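Phenylalanyl-tRNA synthetase beta chain (Pyrococcus horikoshii, PDB 2CXI) serves as the beta subunit of the synthetase that couples phenylalanine to tRNA(Phe) using ATP, this N-terminal piece carrying the B3/4 editing and B5 domains. Local coordinates at residues 13-18 against 68-73; 84-89 against 272-277; 165-170 against 177-182; 285-290 against 298-303. One frame throughout, in Å; residues are numbered along the deposited sequence.

Contact 1 of 4, residues 13-18 against 68-73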
# COMPACT_ATOMS: atom_id res chain seq x y z
N ARG A 13 -40.23 5.94 -18.55
CA ARG A 13 -38.88 5.56 -19.05
C ARG A 13 -38.39 4.29 -18.37
O ARG A 13 -37.81 3.44 -19.03
CB ARG A 13 -37.86 6.71 -18.96
CG ARG A 13 -37.48 7.22 -17.57
CD ARG A 13 -36.16 8.01 -17.51
NE ARG A 13 -35.96 8.64 -16.22
CZ ARG A 13 -35.09 9.63 -16.01
NH1 ARG A 13 -34.33 10.09 -17.01
NH2 ARG A 13 -34.97 10.16 -14.80
N LEU A 14 -38.70 4.12 -17.08
CA LEU A 14 -38.32 2.93 -16.34
C LEU A 14 -39.08 1.66 -16.79
O LEU A 14 -38.50 0.58 -17.00
CB LEU A 14 -38.46 3.18 -14.82
CG LEU A 14 -37.48 4.17 -14.18
CD1 LEU A 14 -38.00 4.54 -12.78
CD2 LEU A 14 -36.05 3.55 -14.12
N ILE A 15 -40.40 1.79 -16.97
CA ILE A 15 -41.21 0.67 -17.45
C ILE A 15 -40.95 0.46 -18.93
O ILE A 15 -41.00 -0.66 -19.40
CB ILE A 15 -42.74 1.00 -17.27
CG1 ILE A 15 -43.06 1.07 -15.74
CG2 ILE A 15 -43.57 -0.03 -18.00
CD1 ILE A 15 -44.29 1.90 -15.42
N GLY A 16 -40.72 1.56 -19.65
CA GLY A 16 -40.31 1.51 -21.07
C GLY A 16 -41.47 1.82 -22.02
O GLY A 16 -41.30 1.75 -23.24
N ARG A 17 -42.64 2.16 -21.47
CA ARG A 17 -43.90 2.29 -22.26
C ARG A 17 -44.64 3.45 -21.64
O ARG A 17 -44.46 3.66 -20.44
CB ARG A 17 -44.77 1.11 -21.87
CG ARG A 17 -45.30 0.34 -22.91
CD ARG A 17 -45.79 -0.99 -22.39
NE ARG A 17 -44.78 -1.98 -22.66
CZ ARG A 17 -45.04 -3.23 -22.98
NH1 ARG A 17 -46.32 -3.64 -23.05
NH2 ARG A 17 -44.04 -4.06 -23.20
N SER A 18 -45.53 4.13 -22.37
CA SER A 18 -46.37 5.13 -21.72
C SER A 18 -47.82 4.64 -21.62
O SER A 18 -48.22 3.65 -22.26
CB SER A 18 -46.30 6.53 -22.38
OG SER A 18 -46.67 6.42 -23.73
N GLN A 68 -42.33 -3.40 -10.13
CA GLN A 68 -43.55 -4.16 -9.94
C GLN A 68 -44.45 -4.18 -11.14
O GLN A 68 -44.97 -5.24 -11.52
CB GLN A 68 -44.40 -3.59 -8.82
CG GLN A 68 -44.67 -4.61 -7.83
CD GLN A 68 -43.54 -4.49 -6.92
OE1 GLN A 68 -43.03 -5.48 -6.37
NE2 GLN A 68 -43.08 -3.25 -6.77
N ILE A 69 -44.67 -3.00 -11.70
CA ILE A 69 -45.51 -2.89 -12.90
C ILE A 69 -44.95 -3.71 -14.06
O ILE A 69 -45.71 -4.34 -14.80
CB ILE A 69 -45.77 -1.42 -13.24
CG1 ILE A 69 -46.62 -0.79 -12.13
CG2 ILE A 69 -46.48 -1.24 -14.63
CD1 ILE A 69 -46.63 0.77 -12.19
N LYS A 70 -43.63 -3.67 -14.26
CA LYS A 70 -43.03 -4.46 -15.35
C LYS A 70 -43.35 -5.95 -15.18
O LYS A 70 -43.68 -6.65 -16.16
CB LYS A 70 -41.49 -4.26 -15.45
CG LYS A 70 -41.10 -2.93 -16.17
CD LYS A 70 -39.61 -2.84 -16.47
CE LYS A 70 -38.80 -2.64 -15.20
NZ LYS A 70 -37.39 -2.20 -15.61
N TRP A 71 -43.25 -6.46 -13.95
CA TRP A 71 -43.61 -7.85 -13.65
C TRP A 71 -45.11 -8.11 -13.80
O TRP A 71 -45.53 -9.12 -14.41
CB TRP A 71 -43.10 -8.23 -12.24
CG TRP A 71 -41.82 -9.01 -12.27
CD1 TRP A 71 -41.68 -10.35 -12.10
CD2 TRP A 71 -40.49 -8.49 -12.49
NE1 TRP A 71 -40.35 -10.71 -12.19
CE2 TRP A 71 -39.60 -9.58 -12.42
CE3 TRP A 71 -39.96 -7.21 -12.73
CZ2 TRP A 71 -38.20 -9.44 -12.62
CZ3 TRP A 71 -38.57 -7.06 -12.91
CH2 TRP A 71 -37.72 -8.17 -12.85
N ALA A 72 -45.93 -7.20 -13.30
CA ALA A 72 -47.39 -7.33 -13.47
C ALA A 72 -47.78 -7.42 -14.95
O ALA A 72 -48.67 -8.19 -15.31
CB ALA A 72 -48.09 -6.16 -12.80
N LEU A 73 -47.12 -6.65 -15.80
CA LEU A 73 -47.40 -6.68 -17.22
C LEU A 73 -46.69 -7.79 -17.96
O LEU A 73 -46.85 -7.91 -19.16
CB LEU A 73 -47.04 -5.32 -17.88
CG LEU A 73 -47.80 -4.13 -17.31
CD1 LEU A 73 -47.22 -2.79 -17.82
CD2 LEU A 73 -49.33 -4.23 -17.51
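K70 lies across the C-terminal end of helix 8-15, its methylene chain running over the backbone of I15 to the carbonyl of L14. From CB the chain leaves with CG beside its own backbone N (chi1 -79°), and K70 CG settles 3.8 Å from I15 CA. K70 CD moves on to L14 O, 3.6 Å away, while staying close to I15 O. The chain then bends at its third torsion (-71°), which keeps CE beside the same carbonyl, and K70 NZ ends in a weak hydrogen bond to L14 O (3.3 Å). The stronger partner of this ammonium is E256, with which it forms a salt bridge. A positive group near the carbonyl end of a helix probably suits the helix dipole; G16, with positive phi, breaks the helical path right after I15. A methionine in place of K70 would probably leave E256 without its ionic mate and L14 O without this donor. Beside the lysine, I15 and I69 meet through methyl groups, I15 CD1 lying 3.9 Å from I69 CG2 and 4.1 Å from I69 CD1. The contact thus joins helix 8-15 to helix 62-72: W24 of helix 21-30 packs against both isoleucines, and L14 rests on A62 and A66 near the start and middle of helix 62-72.

Contact 2 of 4, residues 84-89 against 272-277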
# COMPACT_ATOMS: atom_id res chain seq x y z
N VAL A 84 -23.23 -8.58 -8.96
CA VAL A 84 -22.45 -7.74 -8.06
C VAL A 84 -21.01 -8.13 -8.32
O VAL A 84 -20.68 -9.32 -8.25
CB VAL A 84 -22.85 -7.95 -6.58
CG1 VAL A 84 -21.91 -7.17 -5.61
CG2 VAL A 84 -24.30 -7.50 -6.37
N LYS A 85 -20.18 -7.17 -8.65
CA LYS A 85 -18.74 -7.43 -8.76
C LYS A 85 -17.99 -6.74 -7.62
O LYS A 85 -18.37 -5.67 -7.21
CB LYS A 85 -18.23 -6.92 -10.09
CG LYS A 85 -18.84 -7.70 -11.24
CD LYS A 85 -17.92 -7.75 -12.42
CE LYS A 85 -18.38 -6.84 -13.52
NZ LYS A 85 -17.75 -7.25 -14.81
N LYS A 86 -16.91 -7.34 -7.12
CA LYS A 86 -16.14 -6.67 -6.05
C LYS A 86 -15.44 -5.41 -6.55
O LYS A 86 -14.84 -5.42 -7.62
CB LYS A 86 -15.10 -7.60 -5.45
CG LYS A 86 -15.71 -8.86 -4.92
CD LYS A 86 -14.89 -9.35 -3.78
CE LYS A 86 -13.72 -10.14 -4.25
NZ LYS A 86 -13.07 -10.75 -3.05
N SER A 87 -15.59 -4.32 -5.80
CA SER A 87 -14.75 -3.16 -5.97
C SER A 87 -13.40 -3.45 -5.27
O SER A 87 -13.18 -4.48 -4.65
CB SER A 87 -15.38 -1.90 -5.37
OG SER A 87 -15.41 -1.96 -3.95
N ASN A 88 -12.49 -2.50 -5.37
CA ASN A 88 -11.22 -2.66 -4.69
C ASN A 88 -11.28 -1.83 -3.40
O ASN A 88 -10.28 -1.24 -2.99
CB ASN A 88 -10.12 -2.12 -5.64
CG ASN A 88 -8.72 -2.27 -5.08
OD1 ASN A 88 -7.92 -1.32 -5.16
ND2 ASN A 88 -8.41 -3.46 -4.50
N VAL A 89 -12.46 -1.73 -2.80
CA VAL A 89 -12.63 -0.81 -1.70
C VAL A 89 -12.83 -1.55 -0.38
O VAL A 89 -13.57 -2.56 -0.29
CB VAL A 89 -13.78 0.19 -1.99
CG1 VAL A 89 -14.08 1.00 -0.81
CG2 VAL A 89 -13.41 1.11 -3.16
N GLU A 272 -15.28 -9.87 9.08
CA GLU A 272 -15.30 -9.06 7.89
C GLU A 272 -16.53 -9.50 7.10
O GLU A 272 -16.94 -10.67 7.20
CB GLU A 272 -14.00 -9.36 7.14
CG GLU A 272 -13.91 -8.81 5.74
CD GLU A 272 -12.71 -9.41 5.01
OE1 GLU A 272 -11.62 -9.43 5.61
OE2 GLU A 272 -12.87 -9.86 3.86
N ILE A 273 -17.12 -8.61 6.31
CA ILE A 273 -18.28 -9.00 5.46
C ILE A 273 -18.25 -8.30 4.13
O ILE A 273 -17.83 -7.17 4.05
CB ILE A 273 -19.67 -8.66 6.14
CG1 ILE A 273 -19.71 -7.18 6.57
CG2 ILE A 273 -19.99 -9.63 7.27
CD1 ILE A 273 -21.05 -6.67 7.08
N GLU A 274 -18.81 -8.91 3.12
CA GLU A 274 -18.80 -8.31 1.81
C GLU A 274 -20.20 -7.77 1.56
O GLU A 274 -21.17 -8.55 1.57
CB GLU A 274 -18.45 -9.35 0.76
CG GLU A 274 -18.43 -8.80 -0.66
CD GLU A 274 -18.34 -9.88 -1.76
OE1 GLU A 274 -18.13 -11.08 -1.42
OE2 GLU A 274 -18.50 -9.54 -2.97
N THR A 275 -20.34 -6.47 1.36
CA THR A 275 -21.70 -5.90 1.12
C THR A 275 -21.79 -5.14 -0.23
O THR A 275 -20.76 -4.62 -0.68
CB THR A 275 -22.16 -4.97 2.29
OG1 THR A 275 -21.30 -3.86 2.37
CG2 THR A 275 -22.02 -5.64 3.67
N PRO A 276 -22.96 -5.07 -0.90
CA PRO A 276 -24.20 -5.76 -0.52
C PRO A 276 -24.13 -7.24 -0.83
O PRO A 276 -23.35 -7.70 -1.69
CB PRO A 276 -25.27 -5.11 -1.43
CG PRO A 276 -24.46 -4.79 -2.74
CD PRO A 276 -23.10 -4.35 -2.19
N ASP A 277 -24.95 -8.00 -0.13
CA ASP A 277 -25.14 -9.41 -0.46
C ASP A 277 -26.52 -9.57 -1.04
O ASP A 277 -27.51 -9.50 -0.30
CB ASP A 277 -25.03 -10.21 0.83
CG ASP A 277 -25.22 -11.73 0.61
OD1 ASP A 277 -25.52 -12.21 -0.52
OD2 ASP A 277 -25.09 -12.49 1.57
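V84 faces P276 where two strands of a branched mixed beta-sheet come near each other without pairing: strand 84-93 runs parallel to strand 260-267, and strand 272-275 returns along that same strand as the second arm of a beta hairpin. The contact here is slight: V84 CG1 lies 4.2 Å from P276 O. P276, preceded by a cis peptide bond, also packs on L247 and N248 of helix 240-255. K85 then points away from the hairpin arm, and its backbone bonds to I261 and S263 hold the strand in the sheet. K86 makes the closest approach. Its aliphatic part crosses the E274 side chain at about a right angle, putting K86 CG 3.5 Å and K86 CD 3.7 Å from E274 OE2. The lysine chain bends at chi3 (-83°), and K86 NZ stays 5.3 Å from E274 OE1, so any attraction between the opposite charges is probably weak. E274 has CG anti to its backbone N (chi1 179°) and runs on extended beyond CG, and its OE2 is hydrogen-bonded to the hydroxyl of S263, which K86 also touches. The carboxylate is therefore held by the strand both segments share. S87 bonds through its backbone to S263 as well. At N88 the chain turns a corner, and here it packs on L14 of the second subunit. V89 resumes with a backbone bond to R265, and an ST turn shapes the corner: S87 OG, already bonded to S263 O, accepts from V89 N at 3.2 Å.

Contact 3 of 4, residues 165-170 against 177-182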
# COMPACT_ATOMS: atom_id res chain seq x y z
N PHE A 165 -15.58 19.63 10.95
CA PHE A 165 -15.81 19.65 9.50
C PHE A 165 -16.95 20.65 9.24
O PHE A 165 -17.63 21.06 10.19
CB PHE A 165 -16.12 18.23 8.95
CG PHE A 165 -17.54 17.71 9.24
CD1 PHE A 165 -17.85 17.14 10.49
CD2 PHE A 165 -18.52 17.70 8.23
CE1 PHE A 165 -19.15 16.62 10.76
CE2 PHE A 165 -19.82 17.23 8.48
CZ PHE A 165 -20.14 16.66 9.76
N ALA A 166 -17.14 21.02 7.98
CA ALA A 166 -18.19 21.96 7.59
C ALA A 166 -19.41 21.14 7.21
O ALA A 166 -19.37 20.43 6.18
CB ALA A 166 -17.74 22.81 6.38
N PRO A 167 -20.47 21.21 8.02
CA PRO A 167 -21.68 20.44 7.71
C PRO A 167 -22.42 21.09 6.54
O PRO A 167 -22.19 22.28 6.24
CB PRO A 167 -22.48 20.46 9.02
CG PRO A 167 -22.09 21.83 9.66
CD PRO A 167 -20.62 22.04 9.24
N LEU A 168 -23.24 20.30 5.86
CA LEU A 168 -24.05 20.75 4.74
C LEU A 168 -24.80 22.05 5.08
O LEU A 168 -25.51 22.12 6.09
CB LEU A 168 -25.09 19.69 4.38
CG LEU A 168 -26.02 20.03 3.21
CD1 LEU A 168 -25.34 19.76 1.90
CD2 LEU A 168 -27.32 19.24 3.29
N GLY A 169 -24.63 23.02 4.19
CA GLY A 169 -25.24 24.35 4.29
C GLY A 169 -24.36 25.38 4.96
O GLY A 169 -24.78 26.53 5.11
N TYR A 170 -23.15 25.00 5.39
CA TYR A 170 -22.21 25.90 6.10
C TYR A 170 -20.83 25.86 5.44
O TYR A 170 -20.34 24.77 5.10
CB TYR A 170 -22.07 25.51 7.58
CG TYR A 170 -23.31 25.72 8.42
CD1 TYR A 170 -23.34 26.72 9.42
CD2 TYR A 170 -24.45 24.95 8.23
CE1 TYR A 170 -24.48 26.91 10.21
CE2 TYR A 170 -25.59 25.13 8.99
CZ TYR A 170 -25.61 26.11 9.98
OH TYR A 170 -26.75 26.28 10.72
N GLU A 177 -19.49 18.90 18.41
CA GLU A 177 -20.29 19.53 19.44
C GLU A 177 -21.12 20.73 18.94
O GLU A 177 -22.33 20.78 19.14
CB GLU A 177 -19.37 19.94 20.59
CG GLU A 177 -19.36 18.92 21.69
CD GLU A 177 -20.76 18.68 22.19
OE1 GLU A 177 -21.25 17.53 22.11
OE2 GLU A 177 -21.40 19.68 22.62
N GLU A 178 -20.46 21.66 18.25
CA GLU A 178 -21.11 22.84 17.69
C GLU A 178 -22.15 22.48 16.65
O GLU A 178 -23.17 23.15 16.54
CB GLU A 178 -20.09 23.80 17.08
CG GLU A 178 -19.10 24.34 18.09
CD GLU A 178 -18.06 25.28 17.49
OE1 GLU A 178 -17.50 25.00 16.40
OE2 GLU A 178 -17.79 26.31 18.16
N ILE A 179 -21.87 21.44 15.86
CA ILE A 179 -22.84 21.00 14.86
C ILE A 179 -24.12 20.49 15.53
O ILE A 179 -25.22 20.86 15.12
CB ILE A 179 -22.23 19.93 13.90
CG1 ILE A 179 -21.00 20.51 13.14
CG2 ILE A 179 -23.29 19.44 12.91
CD1 ILE A 179 -20.21 19.42 12.29
N LEU A 180 -23.98 19.64 16.56
CA LEU A 180 -25.16 19.15 17.31
C LEU A 180 -25.98 20.30 17.88
O LEU A 180 -27.21 20.27 17.86
CB LEU A 180 -24.75 18.19 18.42
CG LEU A 180 -24.15 16.85 17.98
CD1 LEU A 180 -24.25 15.87 19.09
CD2 LEU A 180 -24.89 16.30 16.75
N GLU A 181 -25.29 21.34 18.34
CA GLU A 181 -25.92 22.52 18.93
C GLU A 181 -26.57 23.44 17.89
O GLU A 181 -27.73 23.82 18.04
CB GLU A 181 -24.86 23.27 19.75
CG GLU A 181 -25.37 24.38 20.64
CD GLU A 181 -24.28 25.41 20.96
OE1 GLU A 181 -23.06 25.08 20.84
OE2 GLU A 181 -24.65 26.55 21.33
N LYS A 182 -25.85 23.78 16.84
CA LYS A 182 -26.25 24.82 15.88
C LYS A 182 -26.99 24.35 14.62
O LYS A 182 -27.83 25.08 14.09
CB LYS A 182 -25.01 25.60 15.41
CG LYS A 182 -24.33 26.37 16.52
CD LYS A 182 -25.19 27.56 16.94
CE LYS A 182 -25.31 27.64 18.45
NZ LYS A 182 -23.96 27.85 19.06
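I179 presses its terminal methyl onto one face of the F165 ring, the side chains crossing at about a right angle. I179 CD1 stands 3.4 Å from F165 CE1 and 3.7 Å from both F165 CD1 and F165 CZ, so it sits off the ring centre. The phenylalanine reaches this place with CG between the backbone N and the carbonyl carbon (chi1 76°). One carbon back along the same branch, I179 CG1 meets P167 CG at 3.9 Å, and the other methyl, I179 CG2, lies 4.1 Å from P167 CB; the isoleucine end thus touches both rings. Y170 OH comes within 3.7 Å of K182 O at the end of helix 176-182. K182 NZ turns back to a salt bridge with E181 OE2 (2.7 Å), which it meets from well above the carboxylate plane.

Behind these contacts stands a type II beta turn from P167 to Y170, closed by a bond of 3.0 Å from Y170 N to P167 O and with G169 at positive phi. E219 receives a hydrogen bond from G169 N, and H183 bonds to L168 O while its ring meets that of Y170. The contact lies within the B3/4 editing domain and ties the loop after strand 164-165 to helix 176-182. Both pack on strands 209-212 and 216-217 of the mixed sheet: M212 touches F165 and I179, and I216 touches P167 and I179.

Contact 4 of 4, residues 285-290 against 298-303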
# COMPACT_ATOMS: atom_id res chain seq x y z
N VAL A 285 -43.04 -23.81 0.10
CA VAL A 285 -44.47 -23.91 0.40
C VAL A 285 -45.10 -25.11 -0.34
O VAL A 285 -44.76 -25.41 -1.48
CB VAL A 285 -45.24 -22.57 0.07
CG1 VAL A 285 -45.36 -22.36 -1.42
CG2 VAL A 285 -46.62 -22.53 0.77
N GLU A 286 -46.02 -25.78 0.33
CA GLU A 286 -46.82 -26.86 -0.30
C GLU A 286 -47.89 -26.21 -1.17
O GLU A 286 -48.66 -25.41 -0.67
CB GLU A 286 -47.51 -27.68 0.82
CG GLU A 286 -46.53 -28.51 1.65
CD GLU A 286 -45.91 -29.63 0.83
OE1 GLU A 286 -46.44 -29.93 -0.28
OE2 GLU A 286 -44.89 -30.19 1.27
N LEU A 287 -47.97 -26.56 -2.45
CA LEU A 287 -48.96 -25.92 -3.33
C LEU A 287 -50.41 -26.21 -2.93
O LEU A 287 -51.32 -25.42 -3.20
CB LEU A 287 -48.72 -26.28 -4.79
CG LEU A 287 -47.37 -25.72 -5.27
CD1 LEU A 287 -46.94 -26.40 -6.53
CD2 LEU A 287 -47.43 -24.22 -5.49
N ASP A 288 -50.63 -27.34 -2.27
CA ASP A 288 -51.99 -27.62 -1.81
C ASP A 288 -52.41 -26.71 -0.64
O ASP A 288 -53.58 -26.43 -0.48
CB ASP A 288 -52.22 -29.11 -1.55
CG ASP A 288 -53.69 -29.51 -1.69
OD1 ASP A 288 -54.28 -29.47 -2.81
OD2 ASP A 288 -54.34 -29.83 -0.70
N TYR A 289 -51.44 -26.19 0.13
CA TYR A 289 -51.73 -25.16 1.13
C TYR A 289 -52.32 -23.92 0.44
O TYR A 289 -53.33 -23.37 0.88
CB TYR A 289 -50.49 -24.78 1.93
CG TYR A 289 -50.67 -23.55 2.82
CD1 TYR A 289 -50.41 -22.25 2.35
CD2 TYR A 289 -51.04 -23.71 4.16
CE1 TYR A 289 -50.58 -21.14 3.20
CE2 TYR A 289 -51.21 -22.62 5.00
CZ TYR A 289 -50.97 -21.34 4.52
OH TYR A 289 -51.13 -20.30 5.40
N ILE A 290 -51.70 -23.51 -0.66
CA ILE A 290 -52.18 -22.38 -1.43
C ILE A 290 -53.62 -22.58 -1.95
O ILE A 290 -54.49 -21.68 -1.82
CB ILE A 290 -51.18 -22.06 -2.59
CG1 ILE A 290 -49.78 -21.73 -2.05
CG2 ILE A 290 -51.72 -20.93 -3.48
CD1 ILE A 290 -49.71 -20.44 -1.31
N LEU A 298 -56.44 -23.54 -8.58
CA LEU A 298 -55.39 -23.26 -9.54
C LEU A 298 -54.49 -24.48 -9.50
O LEU A 298 -54.17 -24.97 -8.42
CB LEU A 298 -54.60 -22.02 -9.11
CG LEU A 298 -55.35 -20.70 -8.97
CD1 LEU A 298 -54.53 -19.77 -8.09
CD2 LEU A 298 -55.66 -20.07 -10.33
N ASN A 299 -54.07 -24.97 -10.67
CA ASN A 299 -53.16 -26.11 -10.67
C ASN A 299 -51.75 -25.64 -10.37
O ASN A 299 -51.54 -24.43 -10.23
CB ASN A 299 -53.24 -26.93 -11.98
CG ASN A 299 -52.92 -26.11 -13.21
OD1 ASN A 299 -51.90 -25.43 -13.28
ND2 ASN A 299 -53.79 -26.21 -14.23
N ASP A 300 -50.80 -26.56 -10.26
CA ASP A 300 -49.43 -26.17 -9.91
C ASP A 300 -48.78 -25.19 -10.87
O ASP A 300 -48.07 -24.27 -10.42
CB ASP A 300 -48.54 -27.39 -9.72
CG ASP A 300 -48.97 -28.24 -8.55
OD1 ASP A 300 -49.87 -27.81 -7.77
OD2 ASP A 300 -48.46 -29.34 -8.31
N GLY A 301 -49.02 -25.39 -12.18
CA GLY A 301 -48.53 -24.50 -13.23
C GLY A 301 -49.11 -23.08 -13.13
O GLY A 301 -48.39 -22.10 -13.35
N GLU A 302 -50.40 -22.98 -12.84
CA GLU A 302 -51.03 -21.66 -12.67
C GLU A 302 -50.47 -20.89 -11.47
O GLU A 302 -50.19 -19.68 -11.55
CB GLU A 302 -52.54 -21.80 -12.58
CG GLU A 302 -53.14 -22.15 -13.93
CD GLU A 302 -54.57 -22.62 -13.82
OE1 GLU A 302 -54.93 -23.29 -12.82
OE2 GLU A 302 -55.34 -22.30 -14.74
N ILE A 303 -50.28 -21.61 -10.37
CA ILE A 303 -49.69 -21.01 -9.17
C ILE A 303 -48.26 -20.60 -9.47
O ILE A 303 -47.84 -19.48 -9.11
CB ILE A 303 -49.74 -21.96 -7.95
CG1 ILE A 303 -51.20 -22.29 -7.59
CG2 ILE A 303 -49.02 -21.29 -6.74
CD1 ILE A 303 -51.36 -23.39 -6.59
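L287 and D300 both leave their helices with CG beside the backbone N (chi1 -65° in each), and this brings a leucine methyl over the flat face of a carboxylate. L287 CD1 lies 3.4 Å from D300 CG, while L287 CB is 3.5 Å from D300 OD1. The charge is met by R291, which forms a salt bridge with D300 OD1 and also donates to L298 O. The second leucine branch serves the apolar side: L287 CD2 packs 3.6 Å from I303 CG2 as the two side chains slide past each other in opposite directions. I290 closes the cluster, its CG2 4.0 Å from I303 CD1. An alanine instead of L287 would probably open a gap between the D300 carboxylate and I303, leaving the latter freer to shift.

The second helix starts with a capping box. N299 OD1 accepts from E302 N and E302 OE1 accepts from N299 N, both at 2.9 Å, the latter through its anti lone pair. Helices 287-294 and 300-309 are thus joined at their N-terminal turns, consistent with the helix-turn-helix kinship of B5 domains. The side chain of I290 is about 8 Å from those of E340 and D341, predicted magnesium ligands. L287 touches A321 and I316 of the three-stranded antiparallel sheet, while I290 rests on V342 of helix 335-346.

How the contacts relate
Contacts 3 and 4 are the buried ones, each made by short-range chain segments and centred on an isoleucine or leucine; their centres lie about 57 Å apart, on opposite sides of the chain's centre, in the B3/4 and B5 families. Contacts 1 and 2 are only partly buried and join segments more distant in sequence. Contact 1 mixes isoleucine packing with a lysine at a helix end, whereas contact 2, between strands, is a loose lysine-glutamate meeting with no hydrogen bond across it. Contact 3 is nested inside the loop closed by contact 2, and no two contacts share an element. In contact 4 a carboxylate borders the apolar cluster; in contact 3 aromatic and proline rings do.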